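Local coordinates for PduO-type ATP--cob(I)alamin adenosyltransferase (Sulfolobus tokodaii, PDB 1WOZ), which probably transfers the adenosyl group of ATP to cob(I)alamin, as expected of a PduO-type corrinoid adenosyltransferase, at residues Leu31-Ser36 against Arg118-Arg123. Numbering follows the deposited sequence.
With POG ((20S)-2,5,8,11,14,17-hexamethyl-3,6,9,12,15,18-hexaoxahenicosane-1,20-diol), chain B.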
loop_
_atom_site.group_PDB
_atom_site.type_symbol
_atom_site.label_atom_id
_atom_site.label_comp_id
_atom_site.label_asym_id
_atom_site.label_seq_id
_atom_site.Cartn_x
_atom_site.Cartn_y
_atom_site.Cartn_z
ATOM N N LEU A 31 0.721 8.559 8.795
ATOM C CA LEU A 31 0.560 9.828 8.097
ATOM C C LEU A 31 1.544 9.912 6.941
ATOM O O LEU A 31 1.204 10.380 5.860
ATOM C CB LEU A 31 0.772 11.009 9.058
ATOM C CG LEU A 31 -0.412 11.130 10.018
ATOM C CD1 LEU A 31 -0.055 12.087 11.141
ATOM C CD2 LEU A 31 -1.662 11.611 9.263
ATOM N N ASP A 32 2.775 9.464 7.176
ATOM C CA ASP A 32 3.798 9.480 6.124
ATOM C C ASP A 32 3.404 8.532 4.965
ATOM O O ASP A 32 3.555 8.873 3.785
ATOM C CB ASP A 32 5.159 9.079 6.724
ATOM C CG ASP A 32 6.268 8.981 5.675
ATOM O OD1 ASP A 32 6.359 9.851 4.791
ATOM O OD2 ASP A 32 7.066 8.029 5.748
ATOM N N GLU A 33 2.905 7.344 5.301
ATOM C CA GLU A 33 2.496 6.410 4.255
ATOM C C GLU A 33 1.384 7.058 3.422
ATOM O O GLU A 33 1.415 7.039 2.193
ATOM C CB GLU A 33 2.031 5.075 4.871
ATOM C CG GLU A 33 1.676 4.045 3.785
ATOM C CD GLU A 33 1.279 2.667 4.320
ATOM O OE1 GLU A 33 1.377 2.427 5.536
ATOM O OE2 GLU A 33 0.879 1.807 3.502
ATOM N N LEU A 34 0.393 7.644 4.082
ATOM C CA LEU A 34 -0.674 8.325 3.343
ATOM C C LEU A 34 -0.094 9.469 2.487
ATOM O O LEU A 34 -0.417 9.612 1.303
ATOM C CB LEU A 34 -1.723 8.884 4.320
ATOM C CG LEU A 34 -2.771 9.846 3.719
ATOM C CD1 LEU A 34 -3.599 9.136 2.633
ATOM C CD2 LEU A 34 -3.718 10.336 4.837
ATOM N N ASN A 35 0.785 10.266 3.085
ATOM C CA ASN A 35 1.391 11.397 2.386
ATOM C C ASN A 35 2.149 10.929 1.132
ATOM O O ASN A 35 2.142 11.600 0.089
ATOM C CB ASN A 35 2.344 12.132 3.360
ATOM C CG ASN A 35 2.463 13.627 3.064
ATOM O OD1 ASN A 35 1.720 14.181 2.258
ATOM N ND2 ASN A 35 3.404 14.279 3.727
ATOM N N SER A 36 2.805 9.771 1.233
ATOM C CA SER A 36 3.568 9.238 0.108
ATOM C C SER A 36 2.624 8.770 -0.998
ATOM O O SER A 36 2.889 9.021 -2.182
ATOM C CB SER A 36 4.493 8.111 0.579
ATOM O OG SER A 36 5.429 8.626 1.541
ATOM N N ARG A 118 -7.369 6.898 -1.284
ATOM C CA ARG A 118 -8.558 7.021 -0.448
ATOM C C ARG A 118 -8.644 5.863 0.584
ATOM O O ARG A 118 -8.934 6.063 1.778
ATOM C CB ARG A 118 -9.796 7.027 -1.374
ATOM C CG ARG A 118 -11.181 7.003 -0.691
ATOM C CD ARG A 118 -12.304 6.630 -1.724
ATOM N NE ARG A 118 -12.076 5.285 -2.270
ATOM C CZ ARG A 118 -12.213 4.158 -1.580
ATOM N NH1 ARG A 118 -12.618 4.189 -0.305
ATOM N NH2 ARG A 118 -11.844 3.001 -2.130
ATOM N N SER A 119 -8.390 4.645 0.137
ATOM C CA SER A 119 -8.459 3.497 1.052
ATOM C C SER A 119 -7.354 3.552 2.113
ATOM O O SER A 119 -7.542 3.102 3.255
ATOM C CB SER A 119 -8.415 2.177 0.266
ATOM O OG SER A 119 -7.139 1.939 -0.286
ATOM N N VAL A 120 -6.210 4.137 1.757
ATOM C CA VAL A 120 -5.135 4.263 2.743
ATOM C C VAL A 120 -5.535 5.349 3.753
ATOM O O VAL A 120 -5.301 5.200 4.959
ATOM C CB VAL A 120 -3.787 4.585 2.058
ATOM C CG1 VAL A 120 -2.678 4.914 3.127
ATOM C CG2 VAL A 120 -3.353 3.357 1.247
ATOM N N ALA A 121 -6.163 6.424 3.272
ATOM C CA ALA A 121 -6.602 7.492 4.179
ATOM C C ALA A 121 -7.590 6.898 5.203
ATOM O O ALA A 121 -7.552 7.225 6.396
ATOM C CB ALA A 121 -7.264 8.619 3.388
ATOM N N ARG A 122 -8.473 6.017 4.731
ATOM C CA ARG A 122 -9.442 5.380 5.612
ATOM C C ARG A 122 -8.748 4.459 6.616
ATOM O O ARG A 122 -9.175 4.376 7.781
ATOM C CB ARG A 122 -10.517 4.643 4.783
ATOM C CG ARG A 122 -11.529 5.644 4.185
ATOM C CD ARG A 122 -12.616 4.991 3.317
ATOM N NE ARG A 122 -13.454 4.004 4.010
ATOM C CZ ARG A 122 -14.595 4.255 4.659
ATOM N NH1 ARG A 122 -15.085 5.482 4.743
ATOM N NH2 ARG A 122 -15.284 3.250 5.197
ATOM N N ARG A 123 -7.640 3.823 6.214
ATOM C CA ARG A 123 -6.911 2.966 7.147
ATOM C C ARG A 123 -6.264 3.842 8.239
ATOM O O ARG A 123 -6.282 3.484 9.435
ATOM C CB ARG A 123 -5.853 2.109 6.417
ATOM C CG ARG A 123 -4.692 1.627 7.335
ATOM C CD ARG A 123 -4.008 0.355 6.827
ATOM N NE ARG A 123 -3.509 0.437 5.449
ATOM C CZ ARG A 123 -2.310 0.895 5.104
ATOM N NH1 ARG A 123 -1.483 1.332 6.049
ATOM N NH2 ARG A 123 -1.918 0.865 3.825
HETATM O OH POG B . 5.707 12.581 7.900
HETATM C C2 POG B . 4.402 12.906 8.387
HETATM C C1 POG B . 3.524 13.486 7.338
HETATM C C3 POG B . 4.562 13.852 9.473
HETATM O O2 POG B . 5.734 13.557 10.237
HETATM C C5 POG B . 6.221 14.766 10.850
#
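E33 OE2 is gripped by two arginines, R123 of its own chain, whose NH2 lies 3.0 Å from OE2, and R123 of the second subunit. Within the chain the salt bridge is end-on and two-pronged: NH1 of R123 also donates to E33 OE1, 3.1 Å away, and both bonds are nearly straight. Both oxygens lie in or close to the guanidinium plane but are met from above the carboxylate plane, the two planes being 51° apart. An extended E33 side chain carries the carboxylate across, whereas R123 bends at chi3 (55°), which brings NH1 and NH2 edge-on to the carboxylate. R123 NH2 in turn reaches E33 of the third subunit, so E33 and R123 of the three subunits form a closed ring of alternating charges. The helices concerned, 23-44 and 109-134, run antiparallel in the helical bundle of the cobalamin adenosyltransferase family, their local axes 9.4 Å apart. Next to the salt bridge the packing is apolar. L34 CD1 lies 3.8 Å from A121 CB, with CD2 slightly farther off, while V120 CG1 comes to 4.0 Å from L34 CA; L149 of helix 140-163 also touches L34. On another face of helix 23-44, D32 and N35 line the POG site, where N35 ND2 approaches POG C1 to 3.7 Å, and D32 OD1 is salt-bridged to R118 of the second subunit.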